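Local atomic coordinates of neurotoxin (Clostridium botulinum, PDB entry 1ZB7), a protein that cleaves the SNARE proteins synaptobrevin-1, -2 and -3 as a zinc endopeptidase after entering the host cytosol. Residues T32-F37 against V46-T51; F129-N132 against V136-N139; K326-E331 against K341-K346. All coordinates share one frame; numbering follows the deposited sequence.

Interaction 1: T32-F37 against V46-T51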
loop_
_atom_site.group_PDB
_atom_site.type_symbol
_atom_site.label_atom_id
_atom_site.label_comp_id
_atom_site.label_asym_id
_atom_site.label_seq_id
_atom_site.Cartn_x
_atom_site.Cartn_y
_atom_site.Cartn_z
ATOM N N THR A 32 2.856 22.632 -33.471
ATOM C CA THR A 32 4.081 21.947 -33.885
ATOM C C THR A 32 3.805 20.550 -34.479
ATOM O O THR A 32 3.150 19.738 -33.879
ATOM C CB THR A 32 5.032 21.875 -32.688
ATOM O OG1 THR A 32 5.318 23.214 -32.265
ATOM C CG2 THR A 32 6.376 21.161 -33.018
ATOM N N TYR A 33 4.318 20.299 -35.674
ATOM C CA TYR A 33 4.200 18.999 -36.328
ATOM C C TYR A 33 5.453 18.145 -36.235
ATOM O O TYR A 33 6.553 18.620 -36.414
ATOM C CB TYR A 33 3.863 19.176 -37.821
ATOM C CG TYR A 33 2.436 19.566 -38.093
ATOM C CD1 TYR A 33 1.504 18.607 -38.487
ATOM C CD2 TYR A 33 2.017 20.874 -37.925
ATOM C CE1 TYR A 33 0.244 18.925 -38.756
ATOM C CE2 TYR A 33 0.713 21.220 -38.181
ATOM C CZ TYR A 33 -0.177 20.238 -38.583
ATOM O OH TYR A 33 -1.490 20.536 -38.835
ATOM N N TYR A 34 5.239 16.846 -36.075
ATOM C CA TYR A 34 6.260 15.858 -35.843
ATOM C C TYR A 34 6.178 14.702 -36.814
ATOM O O TYR A 34 5.090 14.322 -37.247
ATOM C CB TYR A 34 6.073 15.243 -34.442
ATOM C CG TYR A 34 6.008 16.222 -33.304
ATOM C CD1 TYR A 34 7.175 16.816 -32.793
ATOM C CD2 TYR A 34 4.799 16.528 -32.704
ATOM C CE1 TYR A 34 7.110 17.698 -31.765
ATOM C CE2 TYR A 34 4.721 17.419 -31.661
ATOM C CZ TYR A 34 5.879 17.995 -31.192
ATOM O OH TYR A 34 5.788 18.867 -30.121
ATOM N N LYS A 35 7.317 14.068 -37.048
ATOM C CA LYS A 35 7.459 12.948 -37.974
ATOM C C LYS A 35 7.049 11.695 -37.220
ATOM O O LYS A 35 7.522 11.458 -36.151
ATOM C CB LYS A 35 8.850 12.903 -38.600
ATOM C CG LYS A 35 9.078 11.687 -39.503
ATOM C CD LYS A 35 10.344 11.770 -40.339
ATOM C CE LYS A 35 10.363 10.733 -41.394
ATOM N NZ LYS A 35 11.572 10.728 -42.176
ATOM N N ALA A 36 6.025 10.984 -37.721
ATOM C CA ALA A 36 5.450 9.813 -37.060
ATOM C C ALA A 36 5.368 8.577 -37.986
ATOM O O ALA A 36 5.359 8.707 -39.178
ATOM C CB ALA A 36 3.993 10.202 -36.371
ATOM N N PHE A 37 5.412 7.396 -37.383
ATOM C CA PHE A 37 5.586 6.081 -38.070
ATOM C C PHE A 37 4.476 5.124 -37.588
ATOM O O PHE A 37 4.296 4.876 -36.374
ATOM C CB PHE A 37 6.938 5.465 -37.810
ATOM C CG PHE A 37 8.077 6.361 -38.133
ATOM C CD1 PHE A 37 8.781 6.216 -39.335
ATOM C CD2 PHE A 37 8.396 7.401 -37.301
ATOM C CE1 PHE A 37 9.825 7.057 -39.672
ATOM C CE2 PHE A 37 9.465 8.276 -37.619
ATOM C CZ PHE A 37 10.175 8.078 -38.838
ATOM N N VAL A 46 6.176 8.271 -32.431
ATOM C CA VAL A 46 6.707 9.604 -32.590
ATOM C C VAL A 46 8.002 9.686 -31.745
ATOM O O VAL A 46 7.949 9.859 -30.537
ATOM C CB VAL A 46 5.737 10.698 -32.181
ATOM C CG1 VAL A 46 6.266 12.055 -32.562
ATOM C CG2 VAL A 46 4.360 10.521 -32.867
ATOM N N PRO A 47 9.137 9.493 -32.372
ATOM C CA PRO A 47 10.444 9.473 -31.645
ATOM C C PRO A 47 10.966 10.857 -31.302
ATOM O O PRO A 47 11.947 11.280 -31.824
ATOM C CB PRO A 47 11.387 8.731 -32.610
ATOM C CG PRO A 47 10.614 8.354 -33.718
ATOM C CD PRO A 47 9.358 9.170 -33.777
ATOM N N GLU A 48 10.247 11.542 -30.432
ATOM C CA GLU A 48 10.581 12.849 -30.058
ATOM C C GLU A 48 10.249 12.932 -28.581
ATOM O O GLU A 48 9.415 12.218 -28.071
ATOM C CB GLU A 48 9.682 13.913 -30.710
ATOM C CG GLU A 48 9.524 13.903 -32.197
ATOM C CD GLU A 48 10.531 14.788 -32.897
ATOM O OE1 GLU A 48 10.933 15.773 -32.233
ATOM O OE2 GLU A 48 10.832 14.512 -34.119
ATOM N N ARG A 49 10.828 13.919 -27.952
ATOM C CA ARG A 49 10.469 14.264 -26.606
ATOM C C ARG A 49 9.095 14.909 -26.594
ATOM O O ARG A 49 8.807 15.722 -27.412
ATOM C CB ARG A 49 11.537 15.200 -25.975
ATOM C CG ARG A 49 12.947 14.618 -26.011
ATOM C CD ARG A 49 13.154 13.423 -25.086
ATOM N NE ARG A 49 13.101 13.818 -23.681
ATOM C CZ ARG A 49 14.095 14.349 -22.982
ATOM N NH1 ARG A 49 15.291 14.460 -23.523
ATOM N NH2 ARG A 49 13.918 14.702 -21.730
ATOM N N PHE A 50 8.331 14.526 -25.582
ATOM C CA PHE A 50 7.110 15.096 -25.172
ATOM C C PHE A 50 7.212 16.401 -24.414
ATOM O O PHE A 50 7.421 16.459 -23.222
ATOM C CB PHE A 50 6.402 14.133 -24.248
ATOM C CG PHE A 50 5.054 14.567 -23.913
ATOM C CD1 PHE A 50 3.990 14.273 -24.789
ATOM C CD2 PHE A 50 4.806 15.309 -22.773
ATOM C CE1 PHE A 50 2.681 14.677 -24.487
ATOM C CE2 PHE A 50 3.473 15.737 -22.476
ATOM C CZ PHE A 50 2.427 15.417 -23.354
ATOM N N THR A 51 6.846 17.437 -25.092
ATOM C CA THR A 51 7.072 18.787 -24.693
ATOM C C THR A 51 5.843 19.484 -24.177
ATOM O O THR A 51 5.978 20.416 -23.400
ATOM C CB THR A 51 7.652 19.495 -25.917
ATOM O OG1 THR A 51 9.077 19.626 -25.712
ATOM C CG2 THR A 51 6.951 20.847 -26.213
HETATM O O HOH W 1 9.600 15.973 -36.237
HETATM O O HOH W 2 9.965 12.408 -35.054
#

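Interaction 2: F129-N132 against V136-N139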
loop_
_atom_site.group_PDB
_atom_site.type_symbol
_atom_site.label_atom_id
_atom_site.label_comp_id
_atom_site.label_asym_id
_atom_site.label_seq_id
_atom_site.Cartn_x
_atom_site.Cartn_y
_atom_site.Cartn_z
ATOM N N PHE A 129 -22.706 11.070 -35.042
ATOM C CA PHE A 129 -21.380 10.813 -35.012
ATOM C C PHE A 129 -20.629 12.162 -35.294
ATOM O O PHE A 129 -21.041 12.951 -36.183
ATOM C CB PHE A 129 -20.937 9.754 -36.001
ATOM C CG PHE A 129 -21.347 8.288 -35.653
ATOM C CD1 PHE A 129 -21.316 7.809 -34.347
ATOM C CD2 PHE A 129 -21.641 7.390 -36.667
ATOM C CE1 PHE A 129 -21.581 6.448 -34.069
ATOM C CE2 PHE A 129 -21.886 6.053 -36.384
ATOM C CZ PHE A 129 -21.940 5.585 -35.142
ATOM N N ALA A 130 -19.566 12.379 -34.539
ATOM C CA ALA A 130 -18.714 13.553 -34.638
ATOM C C ALA A 130 -17.242 13.038 -34.570
ATOM O O ALA A 130 -16.796 12.651 -33.537
ATOM C CB ALA A 130 -19.028 14.548 -33.459
ATOM N N ALA A 131 -16.558 12.968 -35.696
ATOM C CA ALA A 131 -15.152 12.580 -35.777
ATOM C C ALA A 131 -14.222 13.727 -35.453
ATOM O O ALA A 131 -13.085 13.526 -35.089
ATOM C CB ALA A 131 -14.856 12.056 -37.155
ATOM N N ASN A 132 -14.712 14.938 -35.570
ATOM C CA ASN A 132 -13.883 16.093 -35.502
ATOM C C ASN A 132 -13.759 16.588 -34.081
ATOM O O ASN A 132 -13.974 17.783 -33.835
ATOM C CB ASN A 132 -14.503 17.205 -36.325
ATOM C CG ASN A 132 -15.922 17.556 -35.812
ATOM O OD1 ASN A 132 -17.005 17.003 -36.290
ATOM N ND2 ASN A 132 -15.941 18.460 -34.799
ATOM N N VAL A 136 -11.012 11.957 -30.578
ATOM C CA VAL A 136 -11.060 11.093 -31.719
ATOM C C VAL A 136 -9.913 11.329 -32.768
ATOM O O VAL A 136 -9.278 10.359 -33.212
ATOM C CB VAL A 136 -12.465 11.124 -32.430
ATOM C CG1 VAL A 136 -12.391 10.385 -33.759
ATOM C CG2 VAL A 136 -13.569 10.459 -31.563
ATOM N N SER A 137 -9.747 12.595 -33.152
ATOM C CA SER A 137 -8.971 13.086 -34.305
ATOM C C SER A 137 -7.841 14.095 -33.936
ATOM O O SER A 137 -7.996 14.954 -33.058
ATOM C CB SER A 137 -9.845 13.779 -35.354
ATOM O OG SER A 137 -10.782 12.857 -36.004
ATOM N N ILE A 138 -6.718 13.934 -34.632
ATOM C CA ILE A 138 -5.586 14.872 -34.690
ATOM C C ILE A 138 -5.422 15.400 -36.103
ATOM O O ILE A 138 -6.076 14.953 -37.041
ATOM C CB ILE A 138 -4.255 14.178 -34.229
ATOM C CG1 ILE A 138 -3.847 12.973 -35.106
ATOM C CG2 ILE A 138 -4.448 13.685 -32.813
ATOM C CD1 ILE A 138 -2.375 12.498 -34.834
ATOM N N ASN A 139 -4.549 16.382 -36.250
ATOM C CA ASN A 139 -4.204 16.948 -37.553
ATOM C C ASN A 139 -3.026 16.179 -38.155
ATOM O O ASN A 139 -2.004 15.936 -37.505
ATOM C CB ASN A 139 -3.715 18.359 -37.437
ATOM C CG ASN A 139 -4.784 19.361 -37.002
ATOM O OD1 ASN A 139 -5.897 19.361 -37.469
ATOM N ND2 ASN A 139 -4.366 20.293 -36.120
#

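Interaction 3: K326-E331 against K341-K346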
loop_
_atom_site.group_PDB
_atom_site.type_symbol
_atom_site.label_atom_id
_atom_site.label_comp_id
_atom_site.label_asym_id
_atom_site.label_seq_id
_atom_site.Cartn_x
_atom_site.Cartn_y
_atom_site.Cartn_z
ATOM N N LYS A 326 -16.587 -3.975 -31.484
ATOM C CA LYS A 326 -15.774 -3.544 -30.312
ATOM C C LYS A 326 -16.410 -3.869 -28.956
ATOM O O LYS A 326 -15.726 -4.423 -28.060
ATOM C CB LYS A 326 -15.416 -2.046 -30.393
ATOM C CG LYS A 326 -14.908 -1.361 -29.129
ATOM C CD LYS A 326 -14.510 0.073 -29.345
ATOM C CE LYS A 326 -14.192 0.808 -28.008
ATOM N NZ LYS A 326 -14.192 2.259 -28.165
ATOM N N TYR A 327 -17.687 -3.505 -28.790
ATOM C CA TYR A 327 -18.363 -3.627 -27.487
ATOM C C TYR A 327 -19.104 -4.948 -27.362
ATOM O O TYR A 327 -19.647 -5.252 -26.306
ATOM C CB TYR A 327 -19.324 -2.497 -27.182
ATOM C CG TYR A 327 -18.694 -1.142 -27.123
ATOM C CD1 TYR A 327 -18.082 -0.673 -25.960
ATOM C CD2 TYR A 327 -18.658 -0.317 -28.278
ATOM C CE1 TYR A 327 -17.458 0.610 -25.935
ATOM C CE2 TYR A 327 -17.991 0.945 -28.280
ATOM C CZ TYR A 327 -17.450 1.412 -27.088
ATOM O OH TYR A 327 -16.807 2.632 -27.090
ATOM N N ASP A 328 -19.068 -5.737 -28.442
ATOM C CA ASP A 328 -19.735 -7.030 -28.531
ATOM C C ASP A 328 -21.257 -6.977 -28.181
ATOM O O ASP A 328 -21.809 -7.844 -27.529
ATOM C CB ASP A 328 -18.950 -8.022 -27.693
ATOM C CG ASP A 328 -19.293 -9.474 -27.992
ATOM O OD1 ASP A 328 -19.930 -9.778 -28.996
ATOM O OD2 ASP A 328 -18.894 -10.325 -27.164
ATOM N N PHE A 329 -21.906 -5.922 -28.666
ATOM C CA PHE A 329 -23.363 -5.728 -28.585
ATOM C C PHE A 329 -24.097 -6.794 -29.356
ATOM O O PHE A 329 -23.562 -7.346 -30.317
ATOM C CB PHE A 329 -23.732 -4.390 -29.182
ATOM C CG PHE A 329 -23.208 -3.200 -28.424
ATOM C CD1 PHE A 329 -23.091 -3.197 -27.042
ATOM C CD2 PHE A 329 -22.803 -2.044 -29.115
ATOM C CE1 PHE A 329 -22.620 -2.096 -26.366
ATOM C CE2 PHE A 329 -22.351 -0.929 -28.430
ATOM C CZ PHE A 329 -22.256 -0.974 -27.055
ATOM N N VAL A 330 -25.332 -7.098 -28.915
ATOM C CA VAL A 330 -26.257 -7.886 -29.719
ATOM C C VAL A 330 -27.182 -6.958 -30.509
ATOM O O VAL A 330 -27.424 -5.833 -30.143
ATOM C CB VAL A 330 -26.978 -8.988 -28.940
ATOM C CG1 VAL A 330 -25.930 -10.016 -28.517
ATOM C CG2 VAL A 330 -27.728 -8.446 -27.692
ATOM N N GLU A 331 -27.594 -7.419 -31.660
ATOM C CA GLU A 331 -28.388 -6.632 -32.586
ATOM C C GLU A 331 -29.635 -7.400 -32.794
ATOM O O GLU A 331 -29.539 -8.557 -33.076
ATOM C CB GLU A 331 -27.694 -6.536 -33.964
ATOM C CG GLU A 331 -28.223 -5.382 -34.767
ATOM C CD GLU A 331 -27.545 -5.200 -36.054
ATOM O OE1 GLU A 331 -26.325 -5.503 -36.158
ATOM O OE2 GLU A 331 -28.257 -4.662 -36.936
ATOM N N LYS A 341 -25.678 -9.657 -21.027
ATOM C CA LYS A 341 -25.000 -9.812 -19.754
ATOM C C LYS A 341 -23.868 -10.831 -19.805
ATOM O O LYS A 341 -22.841 -10.585 -19.282
ATOM C CB LYS A 341 -25.970 -10.164 -18.612
ATOM C CG LYS A 341 -27.000 -9.044 -18.220
ATOM C CD LYS A 341 -26.428 -7.579 -18.011
ATOM C CE LYS A 341 -27.576 -6.471 -18.056
ATOM N NZ LYS A 341 -27.738 -5.766 -19.449
ATOM N N ASP A 342 -24.035 -11.955 -20.457
ATOM C CA ASP A 342 -22.929 -12.912 -20.580
ATOM C C ASP A 342 -21.789 -12.402 -21.459
ATOM O O ASP A 342 -20.607 -12.597 -21.152
ATOM C CB ASP A 342 -23.437 -14.251 -21.129
ATOM C CG ASP A 342 -24.332 -14.982 -20.110
ATOM O OD1 ASP A 342 -23.912 -15.011 -18.943
ATOM O OD2 ASP A 342 -25.439 -15.516 -20.469
ATOM N N LYS A 343 -22.142 -11.706 -22.524
ATOM C CA LYS A 343 -21.127 -11.186 -23.397
ATOM C C LYS A 343 -20.337 -10.064 -22.728
ATOM O O LYS A 343 -19.152 -9.944 -22.964
ATOM C CB LYS A 343 -21.737 -10.731 -24.724
ATOM C CG LYS A 343 -22.127 -11.876 -25.621
ATOM C CD LYS A 343 -22.931 -11.360 -26.788
ATOM C CE LYS A 343 -23.041 -12.388 -27.857
ATOM N NZ LYS A 343 -21.905 -12.132 -28.832
ATOM N N PHE A 344 -21.012 -9.233 -21.934
ATOM C CA PHE A 344 -20.359 -8.143 -21.239
ATOM C C PHE A 344 -19.406 -8.730 -20.205
ATOM O O PHE A 344 -18.255 -8.301 -20.068
ATOM C CB PHE A 344 -21.380 -7.193 -20.581
ATOM C CG PHE A 344 -20.746 -6.193 -19.691
ATOM C CD1 PHE A 344 -20.145 -5.041 -20.228
ATOM C CD2 PHE A 344 -20.623 -6.441 -18.334
ATOM C CE1 PHE A 344 -19.452 -4.135 -19.411
ATOM C CE2 PHE A 344 -19.947 -5.536 -17.505
ATOM C CZ PHE A 344 -19.360 -4.377 -18.062
ATOM N N ASP A 345 -19.931 -9.691 -19.445
ATOM C CA ASP A 345 -19.183 -10.344 -18.349
ATOM C C ASP A 345 -17.878 -10.952 -18.840
ATOM O O ASP A 345 -16.815 -10.756 -18.255
ATOM C CB ASP A 345 -20.083 -11.413 -17.708
ATOM C CG ASP A 345 -19.580 -11.872 -16.381
ATOM O OD1 ASP A 345 -19.843 -11.179 -15.357
ATOM O OD2 ASP A 345 -18.907 -12.938 -16.365
ATOM N N LYS A 346 -17.953 -11.682 -19.942
ATOM C CA LYS A 346 -16.759 -12.298 -20.513
ATOM C C LYS A 346 -15.727 -11.254 -21.043
ATOM O O LYS A 346 -14.509 -11.461 -20.901
ATOM C CB LYS A 346 -17.156 -13.341 -21.599
ATOM C CG LYS A 346 -15.943 -13.728 -22.546
ATOM C CD LYS A 346 -16.101 -15.043 -23.424
ATOM C CE LYS A 346 -15.156 -16.231 -22.924
ATOM N NZ LYS A 346 -15.901 -17.168 -21.932
HETATM O O HOH W 3 -18.043 -10.900 -24.910
#

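Interaction 1: T32-F37 against V46-T51
The contact belongs to the β-hairpin of strands 34-38 and 43-46, where V46 lies beside Y34 and A36. The two methyls of V46 part to serve both. With CG1 anti to its backbone N (chi1 -171°), V46 CG1 lies 3.7 Å from Y34 CB, and V46 CG2 lies 3.5 Å from A36 CB. P47 then turns the chain as the centre of an inverse gamma turn, with only a weak bond from E48 N to V46 O. The F37 ring meets this turn edge-on: its CE2 is 3.9 Å from P47 CD, near the ring plane. E48 bends at chi2 and brings CG to 3.8 Å from Y34 CD1. Ring and carboxylate planes are 43° apart. No direct hydrogen bond joins the segments. Instead one water accepts from K35 N and donates to E48 OE2, at 2.9 Å. A second water between K35 O and the same oxygen sits very close to it, so that link is doubtful. E48 OE2 also forms a salt bridge with K85. The hairpin lies inside the mixed sheet. A36 pairs with I20 of strand 19-23 on one flank and V46 with I160 of strand 158-161 on the other, while helix 82-99 packs on F37 and P47.

Interaction 2: F129-N132 against V136-N139
S137 reaches across to A131 through its hydroxyl, and this is the one hydrogen bond between the two segments. Its CB already lies near the target, 3.3 Å from A131 O. The next atom is the tip: S137 OG donates to A131 O at 2.6 Å. The OG stands beside the backbone N and anti to the carbonyl carbon (chi1 -66°), which directs it at the loop. The hydroxyl comes in from above the carbonyl plane, 38° out of it, with a C=O...donor angle of 141°, and so does not sit on a lone pair.

V136 packs against the same oxygen. V136 CG1 is anti to its backbone N and lies 3.5 Å from A131 O, while its CB is 3.6 Å from that atom. The carbonyl of A131 thus has a hydroxyl and a branched apolar side chain against it. The other methyl, V136 CG2, is 4.4 Å from A130 O. Both V136 and S137 also touch M155 of the neighbouring strand 150-155. On the other segment, the backbone of A130 pairs with L119 and that of F129 with S308 and Q310. The arrangement is a side-chain-to-main-chain bridge across a short loop, closing it where the chain enters strand 137-142 of the mixed sheet of the protease fold.

Interaction 3: K326-E331 against K341-K346
D328 and K343 form a salt bridge, with K343 NZ donating to D328 OD1 at 3.1 Å. The ammonium group meets the syn side of that oxygen but lies 30° out of the carboxylate plane. The other oxygen faces the root of the lysine: D328 OD2 is 3.8 Å from K343 CB. The two side chains run at about a right angle. K343 is extended as far as CE and then bends at chi4 (-93°), which brings NZ round to the acid. A water placed between D328 OD2 and K343 O has very short distances, so this bridge is doubtful.

D328 is the first residue to leave helix 316-327, with positive phi (53°). CG stands anti to the backbone N there. The side chain sets out toward helix 341-354, and its carboxylate meets K343. Further out the contact is apolar. V330 CG1 lies 3.7 Å from K343 CD and 3.8 Å from K343 CE, so the lysine chain rests obliquely along one methyl of V330. V330 itself pairs through its backbone with S338 in the small sheet of strands 330-331 and 337-338. Deeper in, F344 packs edge-to-face on F296 and Y289 of helix 282-303, and Y327 does the same on F296.

One lysine therefore does two jobs: its charge meets the acid at the end of one helix and its outer methylenes pack on one methyl of V330. None of the three touching residues is buried, so solvent probably weakens the ion pair.

How the interactions relate
From the N terminus the three contacts come in series, with none nested or crossed. Interaction 1 closes the hairpin of strands 34-38 and 43-46. Interaction 2 closes the short loop that leads into strand 137-142. Both reach the same mixed sheet, and they touch where Y33 OH packs on N139 CB at 3.4 Å. Interaction 3 spans the two-stranded sheet between helix 316-327 and helix 341-354. It lies across the chain's centre from interaction 1, with centres about 37 Å apart. Interaction 2 is nearer to it, about 9 Å between nearest atoms, but the two do not touch. F129, in the first segment of interaction 2, packs on helix 316-327, which leads into interaction 3.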